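Local coordinates for protein proteolytically activated form of PPO4 Tyrosinase (Agaricus bisporus var. bisporus H97, PDB 4OUA) that uses a pair of copper ions to hydroxylate monophenols and oxidise the resulting o-diphenols to o-quinones, the initial step of melanin synthesis, at residues 137-142 / 206-211; 191-196 / 260-265; 232-237 / 305-310; 299-304 / 336-341. All blocks are in the same frame, centred on the assembly; numbering follows the deposited sequence.

Interaction 1 (137-142 / 206-211); sequences LVPPDE and GKLDLE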
loop_
_atom_site.group_PDB
_atom_site.type_symbol
_atom_site.label_atom_id
_atom_site.label_comp_id
_atom_site.label_asym_id
_atom_site.label_seq_id
_atom_site.Cartn_x
_atom_site.Cartn_y
_atom_site.Cartn_z
ATOM N N LEU A 137 -4.089 -0.683 15.805
ATOM C CA LEU A 137 -5.126 -0.858 14.796
ATOM C C LEU A 137 -5.910 0.432 14.576
ATOM O O LEU A 137 -6.196 0.804 13.441
ATOM C CB LEU A 137 -6.070 -1.995 15.193
ATOM C CG LEU A 137 -7.113 -2.410 14.154
ATOM C CD1 LEU A 137 -6.460 -2.682 12.806
ATOM C CD2 LEU A 137 -7.872 -3.636 14.634
ATOM N N VAL A 138 -6.251 1.116 15.663
ATOM C CA VAL A 138 -6.937 2.396 15.557
ATOM C C VAL A 138 -5.943 3.480 15.156
ATOM O O VAL A 138 -5.105 3.887 15.959
ATOM C CB VAL A 138 -7.626 2.789 16.877
ATOM C CG1 VAL A 138 -8.383 4.093 16.708
ATOM C CG2 VAL A 138 -8.563 1.685 17.335
ATOM N N PRO A 139 -6.036 3.952 13.904
ATOM C CA PRO A 139 -5.088 4.934 13.370
ATOM C C PRO A 139 -5.305 6.321 13.959
ATOM O O PRO A 139 -6.286 6.531 14.673
ATOM C CB PRO A 139 -5.391 4.925 11.873
ATOM C CG PRO A 139 -6.849 4.596 11.809
ATOM C CD PRO A 139 -7.103 3.632 12.939
ATOM N N PRO A 140 -4.392 7.259 13.667
ATOM C CA PRO A 140 -4.507 8.653 14.110
ATOM C C PRO A 140 -5.737 9.338 13.520
ATOM O O PRO A 140 -6.267 8.886 12.507
ATOM C CB PRO A 140 -3.218 9.295 13.589
ATOM C CG PRO A 140 -2.271 8.155 13.394
ATOM C CD PRO A 140 -3.130 7.013 12.952
ATOM N N ASP A 141 -6.181 10.421 14.150
ATOM C CA ASP A 141 -7.383 11.115 13.705
ATOM C C ASP A 141 -7.206 11.700 12.308
ATOM O O ASP A 141 -8.170 11.823 11.553
ATOM C CB ASP A 141 -7.760 12.219 14.695
ATOM C CG ASP A 141 -8.031 11.683 16.087
ATOM O OD1 ASP A 141 -8.236 10.458 16.226
ATOM O OD2 ASP A 141 -8.046 12.485 17.044
ATOM N N GLU A 142 -5.970 12.053 11.969
ATOM C CA GLU A 142 -5.665 12.622 10.661
ATOM C C GLU A 142 -5.991 11.649 9.534
ATOM O O GLU A 142 -6.207 12.054 8.392
ATOM C CB GLU A 142 -4.189 13.026 10.580
ATOM C CG GLU A 142 -3.787 14.171 11.498
ATOM C CD GLU A 142 -3.629 13.741 12.943
ATOM O OE1 GLU A 142 -4.009 12.597 13.270
ATOM O OE2 GLU A 142 -3.120 14.547 13.751
ATOM N N GLY A 206 -15.074 1.850 16.507
ATOM C CA GLY A 206 -15.488 0.848 17.471
ATOM C C GLY A 206 -15.073 -0.550 17.053
ATOM O O GLY A 206 -14.637 -1.353 17.878
ATOM N N LYS A 207 -15.208 -0.837 15.762
ATOM C CA LYS A 207 -14.851 -2.142 15.218
ATOM C C LYS A 207 -13.358 -2.416 15.369
ATOM O O LYS A 207 -12.954 -3.500 15.790
ATOM C CB LYS A 207 -15.252 -2.231 13.743
ATOM C CG LYS A 207 -15.046 -3.603 13.127
ATOM C CD LYS A 207 -15.103 -3.540 11.609
ATOM C CE LYS A 207 -16.410 -2.942 11.121
ATOM N NZ LYS A 207 -16.464 -2.874 9.634
ATOM N N LEU A 208 -12.545 -1.423 15.022
ATOM C CA LEU A 208 -11.094 -1.544 15.106
ATOM C C LEU A 208 -10.633 -1.761 16.542
ATOM O O LEU A 208 -9.759 -2.589 16.805
ATOM C CB LEU A 208 -10.421 -0.301 14.523
ATOM C CG LEU A 208 -10.127 -0.323 13.020
ATOM C CD1 LEU A 208 -11.238 -1.020 12.248
ATOM C CD2 LEU A 208 -9.897 1.088 12.497
ATOM N N ASP A 209 -11.228 -1.015 17.466
ATOM C CA ASP A 209 -10.857 -1.100 18.873
ATOM C C ASP A 209 -11.059 -2.516 19.412
ATOM O O ASP A 209 -10.247 -3.014 20.193
ATOM C CB ASP A 209 -11.667 -0.096 19.695
ATOM C CG ASP A 209 -11.076 0.139 21.069
ATOM O OD1 ASP A 209 -9.838 0.049 21.205
ATOM O OD2 ASP A 209 -11.846 0.418 22.012
ATOM N N LEU A 210 -12.134 -3.165 18.978
ATOM C CA LEU A 210 -12.453 -4.520 19.425
ATOM C C LEU A 210 -11.582 -5.571 18.743
ATOM O O LEU A 210 -11.199 -6.565 19.359
ATOM C CB LEU A 210 -13.931 -4.832 19.175
ATOM C CG LEU A 210 -14.943 -4.124 20.074
ATOM C CD1 LEU A 210 -16.359 -4.552 19.721
ATOM C CD2 LEU A 210 -14.643 -4.407 21.538
ATOM N N GLU A 211 -11.270 -5.350 17.469
ATOM C CA GLU A 211 -10.487 -6.308 16.695
ATOM C C GLU A 211 -8.985 -6.146 16.924
ATOM O O GLU A 211 -8.184 -6.925 16.406
ATOM C CB GLU A 211 -10.803 -6.174 15.203
ATOM C CG GLU A 211 -12.224 -6.567 14.824
ATOM C CD GLU A 211 -12.486 -8.057 14.969
ATOM O OE1 GLU A 211 -11.526 -8.815 15.226
ATOM O OE2 GLU A 211 -13.655 -8.472 14.824
#

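Interaction 2 (191-196 / 260-265); sequences RNPDAD and GAIRGH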
loop_
_atom_site.group_PDB
_atom_site.type_symbol
_atom_site.label_atom_id
_atom_site.label_comp_id
_atom_site.label_asym_id
_atom_site.label_seq_id
_atom_site.Cartn_x
_atom_site.Cartn_y
_atom_site.Cartn_z
ATOM N N ARG A 191 -16.021 4.260 3.608
ATOM C CA ARG A 191 -15.534 3.317 4.609
ATOM C C ARG A 191 -16.641 2.889 5.569
ATOM O O ARG A 191 -17.308 3.731 6.171
ATOM C CB ARG A 191 -14.376 3.927 5.400
ATOM C CG ARG A 191 -13.143 4.232 4.570
ATOM C CD ARG A 191 -12.101 4.977 5.389
ATOM N NE ARG A 191 -10.988 5.435 4.562
ATOM C CZ ARG A 191 -10.027 6.251 4.984
ATOM N NH1 ARG A 191 -10.039 6.708 6.229
ATOM N NH2 ARG A 191 -9.056 6.614 4.157
ATOM N N ASN A 192 -16.825 1.579 5.709
ATOM C CA ASN A 192 -17.777 1.029 6.670
ATOM C C ASN A 192 -19.189 1.589 6.487
ATOM O O ASN A 192 -19.748 2.182 7.410
ATOM C CB ASN A 192 -17.289 1.301 8.098
ATOM C CG ASN A 192 -17.948 0.401 9.127
ATOM O OD1 ASN A 192 -18.223 -0.771 8.862
ATOM N ND2 ASN A 192 -18.204 0.945 10.312
ATOM N N PRO A 193 -19.768 1.400 5.291
ATOM C CA PRO A 193 -21.077 1.975 4.952
ATOM C C PRO A 193 -22.244 1.304 5.675
ATOM O O PRO A 193 -22.171 0.122 6.010
ATOM C CB PRO A 193 -21.174 1.745 3.443
ATOM C CG PRO A 193 -20.346 0.533 3.203
ATOM C CD PRO A 193 -19.205 0.619 4.175
ATOM N N ASP A 194 -23.309 2.066 5.906
ATOM C CA ASP A 194 -24.517 1.540 6.534
ATOM C C ASP A 194 -25.462 0.947 5.496
ATOM O O ASP A 194 -25.091 0.770 4.334
ATOM C CB ASP A 194 -25.239 2.635 7.325
ATOM C CG ASP A 194 -24.566 2.944 8.649
ATOM O OD1 ASP A 194 -23.976 2.021 9.250
ATOM O OD2 ASP A 194 -24.633 4.110 9.092
ATOM N N ALA A 195 -26.684 0.643 5.921
ATOM C CA ALA A 195 -27.695 0.094 5.025
ATOM C C ALA A 195 -28.250 1.172 4.098
ATOM O O ALA A 195 -28.787 0.870 3.030
ATOM C CB ALA A 195 -28.817 -0.546 5.826
ATOM N N ASP A 196 -28.118 2.430 4.512
ATOM C CA ASP A 196 -28.570 3.553 3.699
ATOM C C ASP A 196 -27.422 4.108 2.862
ATOM O O ASP A 196 -27.525 5.196 2.293
ATOM C CB ASP A 196 -29.168 4.652 4.582
ATOM C CG ASP A 196 -28.153 5.261 5.528
ATOM O OD1 ASP A 196 -27.151 4.587 5.848
ATOM O OD2 ASP A 196 -28.361 6.415 5.958
ATOM N N GLY A 260 -19.169 -2.881 6.092
ATOM C CA GLY A 260 -20.096 -2.445 7.120
ATOM C C GLY A 260 -21.370 -3.266 7.051
ATOM O O GLY A 260 -21.328 -4.494 7.121
ATOM N N ALA A 261 -22.508 -2.590 6.917
ATOM C CA ALA A 261 -23.767 -3.281 6.666
ATOM C C ALA A 261 -23.766 -3.784 5.229
ATOM O O ALA A 261 -24.184 -4.906 4.946
ATOM C CB ALA A 261 -24.947 -2.364 6.920
ATOM N N ILE A 262 -23.289 -2.934 4.328
ATOM C CA ILE A 262 -23.052 -3.316 2.942
ATOM C C ILE A 262 -21.563 -3.173 2.640
ATOM O O ILE A 262 -20.820 -2.582 3.425
ATOM C CB ILE A 262 -23.876 -2.462 1.957
ATOM C CG1 ILE A 262 -23.580 -0.975 2.157
ATOM C CG2 ILE A 262 -25.362 -2.727 2.136
ATOM C CD1 ILE A 262 -24.400 -0.067 1.264
ATOM N N ARG A 263 -21.127 -3.713 1.508
ATOM C CA ARG A 263 -19.708 -3.703 1.166
ATOM C C ARG A 263 -19.236 -2.338 0.666
ATOM O O ARG A 263 -19.818 -1.762 -0.255
ATOM C CB ARG A 263 -19.408 -4.774 0.116
ATOM C CG ARG A 263 -19.723 -6.190 0.566
ATOM C CD ARG A 263 -19.276 -7.204 -0.473
ATOM N NE ARG A 263 -19.922 -6.983 -1.763
ATOM C CZ ARG A 263 -19.640 -7.667 -2.867
ATOM N NH1 ARG A 263 -18.717 -8.619 -2.842
ATOM N NH2 ARG A 263 -20.280 -7.398 -3.997
ATOM N N GLY A 264 -18.175 -1.828 1.285
ATOM C CA GLY A 264 -17.558 -0.586 0.858
ATOM C C GLY A 264 -16.437 -0.848 -0.129
ATOM O O GLY A 264 -16.304 -1.957 -0.644
ATOM N N HIS A 265 -15.622 0.169 -0.390
ATOM C CA HIS A 265 -14.550 0.049 -1.375
ATOM C C HIS A 265 -13.406 -0.850 -0.902
ATOM O O HIS A 265 -12.924 -1.694 -1.658
ATOM C CB HIS A 265 -14.006 1.433 -1.738
ATOM C CG HIS A 265 -14.949 2.256 -2.560
ATOM N ND1 HIS A 265 -16.002 2.956 -2.010
ATOM C CD2 HIS A 265 -15.001 2.486 -3.895
ATOM C CE1 HIS A 265 -16.658 3.584 -2.969
ATOM N NE2 HIS A 265 -16.073 3.315 -4.120
#

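Interaction 3 (232-237 / 305-310); sequences FSNHGE and PEREGS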
loop_
_atom_site.group_PDB
_atom_site.type_symbol
_atom_site.label_atom_id
_atom_site.label_comp_id
_atom_site.label_asym_id
_atom_site.label_seq_id
_atom_site.Cartn_x
_atom_site.Cartn_y
_atom_site.Cartn_z
ATOM N N PHE A 232 3.180 -18.735 3.225
ATOM C CA PHE A 232 3.393 -17.351 3.637
ATOM C C PHE A 232 2.922 -16.342 2.591
ATOM O O PHE A 232 2.424 -15.270 2.934
ATOM C CB PHE A 232 4.874 -17.118 3.945
ATOM C CG PHE A 232 5.252 -15.666 4.052
ATOM C CD1 PHE A 232 5.023 -14.960 5.222
ATOM C CD2 PHE A 232 5.841 -15.009 2.984
ATOM C CE1 PHE A 232 5.372 -13.628 5.324
ATOM C CE2 PHE A 232 6.191 -13.676 3.080
ATOM C CZ PHE A 232 5.956 -12.985 4.252
ATOM N N SER A 233 3.038 -16.688 1.324
ATOM C CA SER A 233 2.727 -15.772 0.251
ATOM C C SER A 233 1.279 -15.464 0.053
ATOM O O SER A 233 0.904 -14.323 0.006
ATOM C CB SER A 233 3.254 -16.325 -1.031
ATOM O OG SER A 233 3.335 -17.693 -0.891
ATOM N N ASN A 234 0.473 -16.487 -0.115
ATOM C CA ASN A 234 -0.915 -16.279 -0.400
ATOM C C ASN A 234 -1.808 -17.037 0.508
ATOM O O ASN A 234 -1.369 -17.788 1.311
ATOM C CB ASN A 234 -1.203 -16.684 -1.806
ATOM C CG ASN A 234 -0.847 -18.095 -2.069
ATOM O OD1 ASN A 234 -1.678 -18.890 -2.385
ATOM N ND2 ASN A 234 0.391 -18.402 -1.957
ATOM N N HIS A 235 -3.093 -16.827 0.339
ATOM C CA HIS A 235 -4.091 -17.436 1.169
ATOM C C HIS A 235 -4.840 -18.565 0.508
ATOM O O HIS A 235 -5.356 -19.405 1.193
ATOM C CB HIS A 235 -5.082 -16.386 1.630
ATOM C CG HIS A 235 -5.807 -15.711 0.521
ATOM N ND1 HIS A 235 -6.308 -14.443 0.625
ATOM C CD2 HIS A 235 -6.113 -16.131 -0.720
ATOM C CE1 HIS A 235 -6.898 -14.114 -0.504
ATOM N NE2 HIS A 235 -6.790 -15.119 -1.337
ATOM N N GLY A 236 -4.897 -18.574 -0.813
ATOM C CA GLY A 236 -5.871 -19.339 -1.557
ATOM C C GLY A 236 -5.833 -20.740 -1.101
ATOM O O GLY A 236 -4.811 -21.118 -0.621
ATOM N N GLU A 237 -6.911 -21.504 -1.204
ATOM C CA GLU A 237 -8.247 -21.029 -1.468
ATOM C C GLU A 237 -8.924 -20.836 -0.136
ATOM O O GLU A 237 -9.864 -21.510 0.206
ATOM C CB GLU A 237 -9.027 -22.031 -2.312
ATOM C CG GLU A 237 -8.511 -22.267 -3.718
ATOM C CD GLU A 237 -7.413 -23.298 -3.792
ATOM O OE1 GLU A 237 -7.001 -23.803 -2.734
ATOM O OE2 GLU A 237 -6.966 -23.606 -4.903
ATOM N N PRO A 305 0.731 -21.797 -9.431
ATOM C CA PRO A 305 -0.218 -21.475 -10.503
ATOM C C PRO A 305 -1.018 -20.196 -10.259
ATOM O O PRO A 305 -1.199 -19.785 -9.113
ATOM C CB PRO A 305 -1.145 -22.689 -10.507
ATOM C CG PRO A 305 -1.174 -23.116 -9.074
ATOM C CD PRO A 305 0.208 -22.838 -8.527
ATOM N N GLU A 306 -1.487 -19.578 -11.340
ATOM C CA GLU A 306 -2.386 -18.432 -11.254
ATOM C C GLU A 306 -3.826 -18.911 -11.130
ATOM O O GLU A 306 -4.453 -19.278 -12.123
ATOM C CB GLU A 306 -2.235 -17.528 -12.480
ATOM C CG GLU A 306 -3.288 -16.428 -12.581
ATOM C CD GLU A 306 -3.026 -15.265 -11.637
ATOM O OE1 GLU A 306 -3.956 -14.865 -10.903
ATOM O OE2 GLU A 306 -1.891 -14.744 -11.634
ATOM N N ARG A 307 -4.351 -18.903 -9.909
ATOM C CA ARG A 307 -5.673 -19.463 -9.650
ATOM C C ARG A 307 -6.808 -18.470 -9.907
ATOM O O ARG A 307 -7.769 -18.794 -10.603
ATOM C CB ARG A 307 -5.742 -19.991 -8.216
ATOM C CG ARG A 307 -5.085 -21.358 -8.053
ATOM C CD ARG A 307 -4.937 -21.764 -6.595
ATOM N NE ARG A 307 -3.788 -21.127 -5.960
ATOM C CZ ARG A 307 -3.359 -21.415 -4.736
ATOM N NH1 ARG A 307 -3.984 -22.334 -4.012
ATOM N NH2 ARG A 307 -2.304 -20.786 -4.234
ATOM N N GLU A 308 -6.699 -17.266 -9.353
ATOM C CA GLU A 308 -7.735 -16.255 -9.551
ATOM C C GLU A 308 -7.719 -15.700 -10.972
ATOM O O GLU A 308 -8.742 -15.692 -11.657
ATOM C CB GLU A 308 -7.577 -15.108 -8.552
ATOM C CG GLU A 308 -7.914 -15.471 -7.117
ATOM C CD GLU A 308 -8.276 -14.255 -6.285
ATOM O OE1 GLU A 308 -8.583 -13.198 -6.878
ATOM O OE2 GLU A 308 -8.255 -14.355 -5.040
ATOM N N GLY A 309 -6.551 -15.234 -11.405
ATOM C CA GLY A 309 -6.404 -14.638 -12.720
ATOM C C GLY A 309 -6.268 -13.130 -12.640
ATOM O O GLY A 309 -7.074 -12.460 -11.996
ATOM N N SER A 310 -5.240 -12.594 -13.288
ATOM C CA SER A 310 -5.010 -11.155 -13.313
ATOM C C SER A 310 -4.589 -10.739 -14.717
ATOM O O SER A 310 -4.330 -11.589 -15.563
ATOM C CB SER A 310 -3.948 -10.757 -12.289
ATOM O OG SER A 310 -2.684 -11.289 -12.642
#

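Interaction 4 (299-304 / 336-341); sequences VWVTQG and WTSVPL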
loop_
_atom_site.group_PDB
_atom_site.type_symbol
_atom_site.label_atom_id
_atom_site.label_comp_id
_atom_site.label_asym_id
_atom_site.label_seq_id
_atom_site.Cartn_x
_atom_site.Cartn_y
_atom_site.Cartn_z
ATOM N N VAL A 299 14.834 -17.552 2.082
ATOM C CA VAL A 299 13.524 -17.977 1.601
ATOM C C VAL A 299 12.871 -16.894 0.749
ATOM O O VAL A 299 12.708 -15.757 1.197
ATOM C CB VAL A 299 12.577 -18.329 2.763
ATOM C CG1 VAL A 299 11.270 -18.891 2.224
ATOM C CG2 VAL A 299 13.237 -19.319 3.702
ATOM N N TRP A 300 12.497 -17.249 -0.477
ATOM C CA TRP A 300 11.838 -16.306 -1.374
ATOM C C TRP A 300 10.785 -17.006 -2.235
ATOM O O TRP A 300 10.276 -18.064 -1.867
ATOM C CB TRP A 300 12.871 -15.596 -2.254
ATOM C CG TRP A 300 12.427 -14.244 -2.738
ATOM C CD1 TRP A 300 12.359 -13.816 -4.033
ATOM C CD2 TRP A 300 11.980 -13.146 -1.930
ATOM N NE1 TRP A 300 11.905 -12.521 -4.082
ATOM C CE2 TRP A 300 11.663 -12.086 -2.806
ATOM C CE3 TRP A 300 11.818 -12.957 -0.553
ATOM C CZ2 TRP A 300 11.194 -10.854 -2.348
ATOM C CZ3 TRP A 300 11.352 -11.733 -0.102
ATOM C CH2 TRP A 300 11.046 -10.698 -0.997
ATOM N N VAL A 301 10.466 -16.411 -3.380
ATOM C CA VAL A 301 9.387 -16.894 -4.237
ATOM C C VAL A 301 9.605 -18.316 -4.744
ATOM O O VAL A 301 10.680 -18.652 -5.238
ATOM C CB VAL A 301 9.196 -15.974 -5.462
ATOM C CG1 VAL A 301 8.024 -16.454 -6.311
ATOM C CG2 VAL A 301 8.994 -14.530 -5.020
ATOM N N THR A 302 8.571 -19.142 -4.619
ATOM C CA THR A 302 8.581 -20.483 -5.194
ATOM C C THR A 302 7.511 -20.582 -6.277
ATOM O O THR A 302 6.655 -19.704 -6.396
ATOM C CB THR A 302 8.338 -21.572 -4.131
ATOM O OG1 THR A 302 6.988 -21.496 -3.658
ATOM C CG2 THR A 302 9.297 -21.401 -2.961
ATOM N N GLN A 303 7.563 -21.650 -7.063
ATOM C CA GLN A 303 6.648 -21.819 -8.186
ATOM C C GLN A 303 5.212 -22.081 -7.734
ATOM O O GLN A 303 4.976 -22.711 -6.704
ATOM C CB GLN A 303 7.130 -22.955 -9.087
ATOM C CG GLN A 303 6.153 -23.330 -10.183
ATOM C CD GLN A 303 6.743 -24.317 -11.167
ATOM O OE1 GLN A 303 7.952 -24.334 -11.393
ATOM N NE2 GLN A 303 5.890 -25.147 -11.755
ATOM N N GLY A 304 4.255 -21.590 -8.519
ATOM C CA GLY A 304 2.845 -21.755 -8.217
ATOM C C GLY A 304 1.963 -21.273 -9.356
ATOM O O GLY A 304 2.384 -20.443 -10.162
ATOM N N TRP A 336 9.871 -5.890 -14.135
ATOM C CA TRP A 336 10.360 -6.275 -12.818
ATOM C C TRP A 336 10.171 -7.768 -12.574
ATOM O O TRP A 336 9.285 -8.399 -13.153
ATOM C CB TRP A 336 9.652 -5.477 -11.721
ATOM C CG TRP A 336 10.318 -4.179 -11.388
ATOM C CD1 TRP A 336 9.907 -2.928 -11.744
ATOM C CD2 TRP A 336 11.520 -4.006 -10.629
ATOM N NE1 TRP A 336 10.778 -1.986 -11.253
ATOM C CE2 TRP A 336 11.779 -2.622 -10.566
ATOM C CE3 TRP A 336 12.405 -4.887 -10.000
ATOM C CZ2 TRP A 336 12.882 -2.098 -9.897
ATOM C CZ3 TRP A 336 13.502 -4.365 -9.335
ATOM C CH2 TRP A 336 13.730 -2.984 -9.290
ATOM N N THR A 337 11.014 -8.327 -11.714
ATOM C CA THR A 337 10.887 -9.718 -11.304
ATOM C C THR A 337 11.061 -9.828 -9.793
ATOM O O THR A 337 11.513 -8.884 -9.141
ATOM C CB THR A 337 11.910 -10.621 -12.019
ATOM O OG1 THR A 337 13.233 -10.112 -11.808
ATOM C CG2 THR A 337 11.625 -10.667 -13.512
ATOM N N SER A 338 10.696 -10.980 -9.241
ATOM C CA SER A 338 10.706 -11.178 -7.798
ATOM C C SER A 338 12.117 -11.339 -7.236
ATOM O O SER A 338 12.375 -10.989 -6.083
ATOM C CB SER A 338 9.860 -12.398 -7.435
ATOM O OG SER A 338 8.506 -12.211 -7.815
ATOM N N VAL A 339 13.025 -11.866 -8.052
ATOM C CA VAL A 339 14.383 -12.175 -7.607
ATOM C C VAL A 339 15.093 -10.984 -6.958
ATOM O O VAL A 339 15.574 -11.090 -5.830
ATOM C CB VAL A 339 15.249 -12.686 -8.776
ATOM C CG1 VAL A 339 16.662 -12.986 -8.295
ATOM C CG2 VAL A 339 14.622 -13.920 -9.401
ATOM N N PRO A 340 15.169 -9.846 -7.669
ATOM C CA PRO A 340 15.868 -8.673 -7.132
ATOM C C PRO A 340 15.112 -7.960 -6.009
ATOM O O PRO A 340 15.730 -7.229 -5.234
ATOM C CB PRO A 340 15.996 -7.757 -8.354
ATOM C CG PRO A 340 14.857 -8.141 -9.226
ATOM C CD PRO A 340 14.687 -9.619 -9.044
ATOM N N LEU A 341 13.803 -8.179 -5.919
ATOM C CA LEU A 341 12.964 -7.433 -4.984
ATOM C C LEU A 341 13.174 -7.827 -3.524
ATOM O O LEU A 341 12.407 -7.420 -2.650
ATOM C CB LEU A 341 11.489 -7.601 -5.349
ATOM C CG LEU A 341 11.064 -6.950 -6.663
ATOM C CD1 LEU A 341 9.561 -7.068 -6.855
ATOM C CD2 LEU A 341 11.508 -5.495 -6.704
#

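Interaction 1 (137-142 / 206-211)
Leu137 and Leu208 interlock where the loop leading into helix 141-144 runs up against helix 201-224, a loop-on-helix contact in the largely helical central domain of tyrosinase. The touching is apolar. CG of Leu137 lies 3.8 Å from CG of Leu208, and the two side chains cross at about a right angle. With its CG opposite the backbone N (chi1 -173°), Leu137 sends its side chain toward the helix, methyl CD2 leading. That methyl passes beside the carbonyl O of Leu208 and settles 3.6 Å from the C atom of Glu211. Glu211 joins through its aliphatic start, CB standing 3.9 Å from Leu137 CD2, while its chain bends at chi2 and takes the carboxylate away from the loop. On the flank of this pair, Val138 uses one branch: CG2 packs 3.9 Å from Leu208 CB and also touches the backbone N of Asp209.

Polar groups work around the contact rather than across it. Lys207, next to the central leucine, turns its ammonium away from the loop to bond the carbonyl oxygens of Phe256 and Arg259 and the side chain of Asn192. Leu137 also presses on Ile253 and Leu208 on Phe256, both of helix 246-258, the helix that supplies the copper ligands His250 and His254, although the Leu137 side chain is still about 13 Å from a copper ion. Leu208 is thus met at CB, CG and CD2, and CD2 reaches the proline ring, meeting Pro139 CD at 3.8 Å.

Interaction 2 (191-196 / 260-265)
Ile262 has CG1 wedged between its own backbone N and carbonyl carbon (chi1 56°), and this turn brings CG1 and CD1 against the neighbouring loop, where the Pro193 ring and the carbonyl O of Asp194 lie. Asn192, with CG opposite its backbone N (chi1 -161°), brings OD1 round beside the CA of Gly260. That oxygen has its polar partner elsewhere, in the ammonium of Lys207.

Pro193 carries the contact with both its ring and its carbonyl. CG of the ring packs 3.7 Å from Ile262 CG1, while CD sits 3.9 Å from Gly264 CA, so the ring spans the turn from Ile262 to Gly264. Its carbonyl O accepts the backbone N-H of Ala261 at 2.9 Å. The CA of Gly260 approaches the same Pro193 oxygen at 3.5 Å in a C-H...O contact, and a CB on this glycine would run into that carbonyl. Beyond the bond, Ala261 CB lies 3.6 Å from the N of Ala195. A glycine in place of Pro193 would probably keep the carbonyl bond but leave a gap beside Ile262 and Gly264, with the 191-196 loop freer to flex.

Both segments are loops that serve helices. The 191-196 loop leads toward helix 201-224, and Asn192 packs on its residues Ala203 and Leu204. The 260-265 loop leaves helix 246-258, bearer of the copper ligands His250 and His254, and Gly264 is tied back by a backbone bond to Gly258 at that helix's end; the pair therefore fastens the approach to one helix to the exit of the other.

Interaction 3 (232-237 / 305-310)
The Arg307 guanidinium lies with one face over Gly236 CA and its edge toward Glu237, whose OE2 sits in the guanidinium plane. The carboxylate itself is turned almost perpendicular, its plane 83° from that of the guanidinium. NH1 of Arg307 reaches Glu237 OE2 at 3.4 Å, a nearly straight but weak hydrogen bond within a salt bridge. Asn234 OD1 comes obliquely to NH2 of the same arginine, and although the two atoms are close, the angle is too poor for a hydrogen bond. A second flat pair lies alongside: the His235 ring has Glu308 OE2 near its plane at the edge, 4.1 Å from NE2, with ring and carboxylate planes only 21° apart.

A bend at chi3 (-80°) turns the guanidinium at the end of the arginine chain, while CD stays beside Glu237, 3.2 Å from OE2. The chain thus crosses the glutamate at about a right angle. With an alanine in place of Arg307, Glu237 would probably be left without its charge partner in this contact, and Gly236 without the flat group laid against it.

Within the other segment, Gly309 N bonds Glu306 OE1 at 2.7 Å, closing the backbone round Arg307 and Glu308.

His235 NE2 and Glu308 OE2 do not bond each other; each is hydrogen-bonded to the hydroxyl of Ser82, while His235 ND1 holds Asp251. The contact thus has two parts: a weak charge pair between Arg307 and Glu237, and, where Glu308 touches copper ligand His81, a Ser82 hydroxyl shared by Glu308 and His235, consistent with a second-shell role for that part alone.

Interaction 4 (299-304 / 336-341)
The stretch that follows helix 277-295, the helix carrying the copper ligand His282, leads to the small antiparallel sheet of strands 304-305 and 318-319, and on the way Trp300 and Val301 lean on a helix-like turn at 338-340. Trp300 provides the polar link. Its CG stands opposite the backbone N (chi1 -154°), which turns the NE1 edge of the indole to the Ser338 carbonyl. NE1 donates to the carbonyl O of Ser338 at 2.6 Å, with an N-H...O angle of 150°. The donor comes from above the carbonyl plane, 58° out of it, rather than along a lone pair. The Ser338 carbonyl carbon, in turn, lies at the ring edge in the indole plane.

Further along the ring, CZ2 is 3.7 Å from Leu341 O, which is oblique to the indole, and 4.4 Å from Leu341 CB. Val301 adds a methyl: CG2, beside its own backbone N, meets Ser338 CB. The serine hydroxyl has its polar partner elsewhere, in Thr88 of helix 86-109. Trp300 likewise rests on Thr88 and Arg91 of that helix, which carries the copper ligand His90.

A backbone oxygen, not a side chain, receives the indole N-H, and the same Ser338 O also accepts a weak bond from Leu341 N, 3.2 Å away. One carbonyl therefore serves both the turn's own closure and the incoming tryptophan. Leu341 O is bonded by Arg91, so both carbonyls that the indole meets have donors, which is consistent with the ring packing here without leaving either oxygen lacking one.

Overall arrangement
Followed from the N terminus, the contacts interlace like links of a chain. Interaction 1 opens at 137-142, and interaction 2 starts at 191-196 before helix 201-224 closes the first loop; Lys207 bonds Asn192 where they touch. Interaction 3 then opens at 232-237, just before helix 246-258, and crosses interaction 2, which closes at 260-265. Interaction 4 opens at 299-304, directly ahead of the 305-310 segment that closes interaction 3, and closes last at 336-341. Interaction 1 sets a loop on helix 201-224; interaction 2 joins the loop leading into that helix to the one leaving helix 246-258; interactions 3 and 4, centres 14 Å apart, bring in the chain beyond helix 277-295. Interactions 1 and 4 lie on opposite sides of the molecule's centre.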